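Local atomic coordinates of initiator protein NS1 (Human bocavirus, PDB entry 4KW3), a protein that probably nicks one strand of the viral replication origin to start rolling-circle replication, this chain being the N-terminal origin-binding nickase domain of a larger nuclease-helicase. Residues 6-10 / 266-270; 15-19 / 130-134; 90-94 / 120-125. One frame throughout, in Å; residues are numbered along the deposited sequence.

Interaction 1: 6-10 / 266-270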
loop_
_atom_site.group_PDB
_atom_site.type_symbol
_atom_site.label_atom_id
_atom_site.label_comp_id
_atom_site.label_asym_id
_atom_site.label_seq_id
_atom_site.Cartn_x
_atom_site.Cartn_y
_atom_site.Cartn_z
ATOM N N PRO A 6 -16.774 11.402 -0.521
ATOM C CA PRO A 6 -16.025 12.532 -1.069
ATOM C C PRO A 6 -15.051 12.056 -2.157
ATOM O O PRO A 6 -13.863 11.839 -1.897
ATOM C CB PRO A 6 -15.243 13.032 0.152
ATOM C CG PRO A 6 -15.048 11.762 1.035
ATOM C CD PRO A 6 -15.970 10.674 0.480
ATOM N N VAL A 7 -15.551 11.869 -3.368
ATOM C CA VAL A 7 -14.707 11.431 -4.479
ATOM C C VAL A 7 -13.620 12.467 -4.888
ATOM O O VAL A 7 -13.907 13.642 -5.068
ATOM C CB VAL A 7 -15.618 11.034 -5.663
ATOM C CG1 VAL A 7 -15.101 11.520 -6.978
ATOM C CG2 VAL A 7 -15.871 9.526 -5.666
ATOM N N ILE A 8 -12.377 12.022 -5.040
ATOM C CA ILE A 8 -11.277 12.905 -5.430
ATOM C C ILE A 8 -11.483 13.376 -6.871
ATOM O O ILE A 8 -11.877 12.588 -7.732
ATOM C CB ILE A 8 -9.892 12.217 -5.266
ATOM C CG1 ILE A 8 -8.763 13.186 -5.585
ATOM C CG2 ILE A 8 -9.765 10.946 -6.143
ATOM C CD1 ILE A 8 -7.357 12.591 -5.337
ATOM N N ARG A 9 -11.266 14.667 -7.128
ATOM C CA ARG A 9 -11.607 15.241 -8.434
ATOM C C ARG A 9 -10.431 15.890 -9.122
ATOM O O ARG A 9 -10.507 16.252 -10.301
ATOM C CB ARG A 9 -12.742 16.250 -8.297
ATOM C CG ARG A 9 -14.082 15.621 -8.032
ATOM C CD ARG A 9 -15.151 16.641 -7.646
ATOM N NE ARG A 9 -16.410 15.931 -7.400
ATOM C CZ ARG A 9 -17.244 15.530 -8.359
ATOM N NH1 ARG A 9 -16.979 15.793 -9.636
ATOM N NH2 ARG A 9 -18.350 14.877 -8.042
ATOM N N ALA A 10 -9.329 15.995 -8.390
ATOM C CA ALA A 10 -8.157 16.691 -8.880
ATOM C C ALA A 10 -6.862 16.084 -8.348
ATOM O O ALA A 10 -6.799 15.642 -7.195
ATOM C CB ALA A 10 -8.256 18.155 -8.493
ATOM N N ASN A 266 -18.357 7.348 -13.999
ATOM C CA ASN A 266 -19.532 7.947 -14.628
ATOM C C ASN A 266 -19.604 9.479 -14.671
ATOM O O ASN A 266 -19.997 10.036 -15.685
ATOM C CB ASN A 266 -20.820 7.359 -14.037
ATOM C CG ASN A 266 -20.866 5.836 -14.137
ATOM O OD1 ASN A 266 -20.954 5.138 -13.124
ATOM N ND2 ASN A 266 -20.811 5.315 -15.359
ATOM N N GLU A 267 -19.226 10.147 -13.583
ATOM C CA GLU A 267 -19.395 11.592 -13.459
ATOM C C GLU A 267 -18.094 12.353 -13.610
ATOM O O GLU A 267 -18.056 13.444 -14.178
ATOM C CB GLU A 267 -19.963 11.927 -12.092
ATOM C CG GLU A 267 -21.075 10.998 -11.694
ATOM C CD GLU A 267 -21.660 11.355 -10.355
ATOM O OE1 GLU A 267 -21.204 12.373 -9.767
ATOM O OE2 GLU A 267 -22.555 10.605 -9.893
ATOM N N VAL A 268 -17.026 11.798 -13.069
ATOM C CA VAL A 268 -15.796 12.560 -12.971
ATOM C C VAL A 268 -14.845 12.364 -14.151
ATOM O O VAL A 268 -14.517 13.306 -14.850
ATOM C CB VAL A 268 -15.072 12.235 -11.688
ATOM C CG1 VAL A 268 -13.865 13.169 -11.537
ATOM C CG2 VAL A 268 -16.043 12.365 -10.524
ATOM N N ILE A 269 -14.401 11.131 -14.358
ATOM C CA ILE A 269 -13.419 10.845 -15.386
ATOM C C ILE A 269 -13.720 9.565 -16.159
ATOM O O ILE A 269 -13.057 8.553 -15.962
ATOM C CB ILE A 269 -12.009 10.720 -14.788
ATOM C CG1 ILE A 269 -12.057 9.928 -13.486
ATOM C CG2 ILE A 269 -11.423 12.087 -14.526
ATOM C CD1 ILE A 269 -10.787 9.171 -13.185
ATOM N N PRO A 270 -14.716 9.609 -17.050
ATOM C CA PRO A 270 -15.072 8.467 -17.905
ATOM C C PRO A 270 -13.909 8.026 -18.766
ATOM O O PRO A 270 -13.026 8.827 -19.084
ATOM C CB PRO A 270 -16.172 9.036 -18.797
ATOM C CG PRO A 270 -16.780 10.143 -17.953
ATOM C CD PRO A 270 -15.611 10.759 -17.261
#
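Arg-9 and Val-268 mark the nearest approach of the two backbones, their CA atoms 6.7 Å apart. Residues 6-10 run as irregular chain, while 266-268 are the last residues of a helix, in a wider pi-type turn; Ile-269 is the first to leave helical backbone angles. No hydrogen bond joins the segments, and the contact is carried by side chains. Branch CG2 of Val-268 does most of the touching: it lies 3.8 Å from CG1 of Val-7, the two valines pointing in opposite senses where they pass. The same methyl sits over one face of the Arg-9 guanidinium, 3.7 Å from NH1. In the fold this is where the N-terminal arm, which leads into strand 15-21, passes along the last helix of this domain construct, 257-268; Val-7 also packs on Tyr-260, Thr-263 and Leu-264 of that helix, and Ile-8 N bonds to Tyr-260 OH. The chain of Arg-9 is extended from CG to NE, which carries the guanidinium from the arm to Val-268. At the guanidinium edge the opposite charge of Glu-267 lies near, Arg-9 NH2 to Glu-267 OE1 4.2 Å, too far for a salt bridge, with the two planes inclined 37°.

Interaction 2: 15-19 / 130-134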
loop_
_atom_site.group_PDB
_atom_site.type_symbol
_atom_site.label_atom_id
_atom_site.label_comp_id
_atom_site.label_asym_id
_atom_site.label_seq_id
_atom_site.Cartn_x
_atom_site.Cartn_y
_atom_site.Cartn_z
ATOM N N ALA A 15 2.849 14.153 -11.799
ATOM C CA ALA A 15 2.611 12.998 -10.924
ATOM C C ALA A 15 3.452 11.800 -11.341
ATOM O O ALA A 15 3.688 11.567 -12.528
ATOM C CB ALA A 15 1.112 12.612 -10.901
ATOM N N PHE A 16 3.878 11.022 -10.356
ATOM C CA PHE A 16 4.706 9.856 -10.620
ATOM C C PHE A 16 4.192 8.670 -9.825
ATOM O O PHE A 16 3.563 8.834 -8.771
ATOM C CB PHE A 16 6.174 10.169 -10.294
ATOM C CG PHE A 16 6.716 11.310 -11.091
ATOM C CD1 PHE A 16 6.568 12.621 -10.639
ATOM C CD2 PHE A 16 7.327 11.083 -12.335
ATOM C CE1 PHE A 16 7.040 13.692 -11.402
ATOM C CE2 PHE A 16 7.806 12.146 -13.099
ATOM C CZ PHE A 16 7.663 13.451 -12.629
ATOM N N THR A 17 4.446 7.478 -10.339
ATOM C CA THR A 17 3.974 6.261 -9.689
ATOM C C THR A 17 5.146 5.344 -9.344
ATOM O O THR A 17 6.011 5.059 -10.193
ATOM C CB THR A 17 2.928 5.544 -10.570
ATOM O OG1 THR A 17 1.831 6.439 -10.812
ATOM C CG2 THR A 17 2.403 4.242 -9.893
ATOM N N TYR A 18 5.198 4.921 -8.084
ATOM C CA TYR A 18 6.252 4.009 -7.629
ATOM C C TYR A 18 5.679 2.675 -7.145
ATOM O O TYR A 18 4.518 2.590 -6.711
ATOM C CB TYR A 18 7.048 4.626 -6.480
ATOM C CG TYR A 18 7.778 5.914 -6.809
ATOM C CD1 TYR A 18 7.140 7.145 -6.715
ATOM C CD2 TYR A 18 9.117 5.898 -7.178
ATOM C CE1 TYR A 18 7.817 8.325 -6.984
ATOM C CE2 TYR A 18 9.788 7.057 -7.465
ATOM C CZ TYR A 18 9.137 8.276 -7.369
ATOM O OH TYR A 18 9.828 9.442 -7.672
ATOM N N VAL A 19 6.510 1.640 -7.192
ATOM C CA VAL A 19 6.171 0.385 -6.551
ATOM C C VAL A 19 7.223 0.039 -5.508
ATOM O O VAL A 19 8.413 -0.098 -5.819
ATOM C CB VAL A 19 6.030 -0.788 -7.543
ATOM C CG1 VAL A 19 5.725 -2.081 -6.759
ATOM C CG2 VAL A 19 4.918 -0.512 -8.513
ATOM N N ALA A 130 12.506 12.400 -10.334
ATOM C CA ALA A 130 11.633 11.321 -9.860
ATOM C C ALA A 130 12.266 9.924 -9.809
ATOM O O ALA A 130 12.126 9.227 -8.807
ATOM C CB ALA A 130 10.326 11.291 -10.657
ATOM N N LYS A 131 12.938 9.505 -10.873
ATOM C CA LYS A 131 13.567 8.185 -10.884
ATOM C C LYS A 131 14.710 8.094 -9.876
ATOM O O LYS A 131 14.850 7.097 -9.161
ATOM C CB LYS A 131 14.070 7.806 -12.287
ATOM C CG LYS A 131 14.629 6.397 -12.332
ATOM C CD LYS A 131 14.788 5.845 -13.718
ATOM C CE LYS A 131 15.372 4.433 -13.635
ATOM N NZ LYS A 131 15.657 3.841 -14.973
ATOM N N SER A 132 15.528 9.135 -9.825
ATOM C CA SER A 132 16.719 9.145 -8.973
ATOM C C SER A 132 16.357 9.203 -7.486
ATOM O O SER A 132 17.194 8.925 -6.619
ATOM C CB SER A 132 17.634 10.319 -9.340
ATOM O OG SER A 132 17.048 11.557 -8.964
ATOM N N SER A 133 15.102 9.545 -7.193
ATOM C CA SER A 133 14.676 9.657 -5.810
ATOM C C SER A 133 14.271 8.321 -5.233
ATOM O O SER A 133 13.918 8.256 -4.067
ATOM C CB SER A 133 13.543 10.656 -5.644
ATOM O OG SER A 133 13.969 11.935 -6.042
ATOM N N CYS A 134 14.313 7.269 -6.048
ATOM C CA CYS A 134 13.956 5.936 -5.586
ATOM C C CYS A 134 14.640 5.480 -4.286
ATOM O O CYS A 134 13.968 5.025 -3.370
ATOM C CB CYS A 134 14.164 4.884 -6.679
ATOM S SG CYS A 134 12.815 4.780 -7.853
#
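Tyr-18 reaches from strand 15-19 to the loop at 130-134 and gives its hydroxyl proton to a backbone carbonyl: Tyr-18 OH lies 2.6 Å from Ala-130 O. The approach is bent, with a C=O...OH angle of 114° and the hydroxyl tilted 33° from the carbonyl plane. One edge of the same ring meets sulfur, Cys-134 SG being 3.8 Å from Tyr-18 CE2. In that sulfur-aromatic contact SG lies at the ring edge, close to its plane. Two residues back, Phe-16 offers a face instead: Ala-130 CB stands 3.5 Å from the centroid of the Phe-16 ring and 16° off its normal, a CH-pi contact. Ala-130 thus meets both aromatics, its methyl on Phe-16 and its carbonyl oxygen on Tyr-18. In both aromatic residues CG stands anti to the carbonyl carbon, beside the backbone N, and the two rings therefore leave the strand alike toward 130-134.

Behind these first contacts, a type I turn from Lys-131 to Cys-134 shapes the loop, with Cys-134 N bonded to Lys-131 O at 3.2 Å. Ser-133 OG bonds to Asn-129 O, tying the turn to the residue before it. Phe-137 meets the Tyr-18 ring edge-to-face, and a backbone bond between Tyr-18 and Ile-118 helps fix the strand beside 114-122.

On the sheet, Val-19 touches His-115 and His-117, predicted metal ligands of the RCR-2 motif. Loop and helix start here pack on the strand neighbouring the HxH strand of a Rep-type, HUH nuclease domain.

Interaction 3: 90-94 / 120-125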
loop_
_atom_site.group_PDB
_atom_site.type_symbol
_atom_site.label_atom_id
_atom_site.label_comp_id
_atom_site.label_asym_id
_atom_site.label_seq_id
_atom_site.Cartn_x
_atom_site.Cartn_y
_atom_site.Cartn_z
ATOM N N MET A 90 7.972 14.378 0.169
ATOM C CA MET A 90 7.559 15.648 -0.436
ATOM C C MET A 90 7.986 16.821 0.437
ATOM O O MET A 90 8.331 17.896 -0.049
ATOM C CB MET A 90 6.057 15.685 -0.682
ATOM C CG MET A 90 5.647 14.728 -1.760
ATOM S SD MET A 90 6.647 14.952 -3.246
ATOM C CE MET A 90 5.856 16.371 -4.001
ATOM N N SER A 91 7.947 16.594 1.739
ATOM C CA SER A 91 8.419 17.560 2.703
ATOM C C SER A 91 9.879 17.964 2.432
ATOM O O SER A 91 10.211 19.156 2.422
ATOM C CB SER A 91 8.277 16.966 4.101
ATOM O OG SER A 91 8.455 17.943 5.092
ATOM N N HIS A 92 10.737 16.973 2.195
ATOM C CA HIS A 92 12.122 17.235 1.826
ATOM C C HIS A 92 12.208 17.956 0.474
ATOM O O HIS A 92 12.902 18.961 0.355
ATOM C CB HIS A 92 12.960 15.948 1.788
ATOM C CG HIS A 92 13.226 15.339 3.131
ATOM N ND1 HIS A 92 12.465 15.616 4.246
ATOM C CD2 HIS A 92 14.177 14.462 3.536
ATOM C CE1 HIS A 92 12.934 14.938 5.278
ATOM N NE2 HIS A 92 13.971 14.230 4.875
ATOM N N LYS A 93 11.511 17.445 -0.542
ATOM C CA LYS A 93 11.582 18.029 -1.883
ATOM C C LYS A 93 11.152 19.485 -1.911
ATOM O O LYS A 93 11.668 20.265 -2.708
ATOM C CB LYS A 93 10.750 17.242 -2.898
ATOM C CG LYS A 93 11.178 15.804 -3.091
ATOM C CD LYS A 93 12.598 15.720 -3.594
ATOM C CE LYS A 93 12.929 14.296 -4.009
ATOM N NZ LYS A 93 14.390 14.146 -4.287
ATOM N N GLN A 94 10.213 19.853 -1.043
ATOM C CA GLN A 94 9.711 21.223 -1.000
ATOM C C GLN A 94 10.312 22.090 0.118
ATOM O O GLN A 94 9.958 23.268 0.234
ATOM C CB GLN A 94 8.197 21.222 -0.851
ATOM C CG GLN A 94 7.456 20.725 -2.042
ATOM C CD GLN A 94 5.958 20.792 -1.846
ATOM O OE1 GLN A 94 5.474 21.339 -0.859
ATOM N NE2 GLN A 94 5.216 20.230 -2.784
ATOM N N VAL A 120 2.131 9.920 -6.475
ATOM C CA VAL A 120 2.426 11.176 -5.814
ATOM C C VAL A 120 2.695 12.305 -6.819
ATOM O O VAL A 120 3.376 12.116 -7.847
ATOM C CB VAL A 120 3.598 11.008 -4.840
ATOM C CG1 VAL A 120 4.787 10.319 -5.529
ATOM C CG2 VAL A 120 3.984 12.339 -4.250
ATOM N N GLY A 121 2.154 13.482 -6.518
ATOM C CA GLY A 121 2.291 14.613 -7.410
ATOM C C GLY A 121 2.320 15.935 -6.676
ATOM O O GLY A 121 1.644 16.121 -5.662
ATOM N N GLY A 122 3.083 16.875 -7.217
ATOM C CA GLY A 122 3.233 18.167 -6.590
ATOM C C GLY A 122 4.602 18.748 -6.832
ATOM O O GLY A 122 5.463 18.096 -7.423
ATOM N N GLU A 123 4.778 19.988 -6.376
ATOM C CA GLU A 123 6.012 20.752 -6.519
ATOM C C GLU A 123 7.152 20.010 -5.841
ATOM O O GLU A 123 6.955 19.436 -4.780
ATOM C CB GLU A 123 5.832 22.135 -5.887
ATOM C CG GLU A 123 6.748 23.213 -6.413
ATOM C CD GLU A 123 6.351 24.601 -5.930
ATOM O OE1 GLU A 123 5.564 24.702 -4.964
ATOM O OE2 GLU A 123 6.816 25.591 -6.531
ATOM N N GLY A 124 8.332 20.009 -6.457
ATOM C CA GLY A 124 9.488 19.323 -5.902
ATOM C C GLY A 124 9.833 18.011 -6.589
ATOM O O GLY A 124 10.972 17.541 -6.489
ATOM N N LEU A 125 8.847 17.406 -7.255
ATOM C CA LEU A 125 9.100 16.254 -8.123
ATOM C C LEU A 125 9.073 16.697 -9.575
ATOM O O LEU A 125 8.371 17.647 -9.936
ATOM C CB LEU A 125 8.077 15.129 -7.930
ATOM C CG LEU A 125 8.193 14.211 -6.721
ATOM C CD1 LEU A 125 7.028 13.260 -6.706
ATOM C CD2 LEU A 125 9.488 13.434 -6.753
#
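Apolar contacts centre on Met-90, whose chain is bent at chi2 and chi3; the bends fold the thioether back to where SD meets Leu-125 and CE the backbone carbonyls of Gly-122 and Glu-123. Met-90 CG lies 3.8 Å from Val-120 CG2. Leu-125 crosses the methionine at about a right angle, with its CD1 3.9 Å from Met-90 SD. Further along the helix, the Lys-93 stem rests on Gly-124, Lys-93 CB to Gly-124 O 3.6 Å, before its ammonium leads away to Ser-133 and Gln-136.

The hydrogen bond across the contact comes from Gln-94, whose extended chain brings NE2 to 2.8 Å from Glu-123 O. It is fairly straight, 157° at the hydrogen, and the acceptor lies almost in the amide plane; the amide is tied further by a bond from NE2 to Arg-100 O.

Backbone form explains the close approach. A type II turn spans Gly-122 to Leu-125, and within it Gly-124, which has no side chain and a positive phi (104°), brings its CA within 4.7 Å of Lys-93 CA. The segment axes of helix and strand are 25° from parallel and 10.7 Å apart. This is helix-on-sheet packing of an alpha/beta Rep-type nuclease domain: the end of helix 74-94 meets the end of strand 114-122, which carries the predicted RCR-2 motif.

In the fold
Interactions 2 and 3 adjoin, with centres 11 Å apart, and meet through neighbouring strands of one sheet: Phe-16 N is 2.8 Å from Val-120 O, a probable hydrogen bond, and Phe-16 CE1 packs on Leu-125 CB. A second link, Ser-133 OG to Lys-93 NZ at 2.9 Å, joins the 130-134 loop to the helix end. Both lie near the predicted metal site: the side chain of Tyr-18 is about 7 Å from that of His-117, and the side chain of Val-120 about 10 Å from that of the same histidine. Interaction 1 stands apart at the surface, its centre 24 Å from each of the others, and closes the long chain loop in which both are nested.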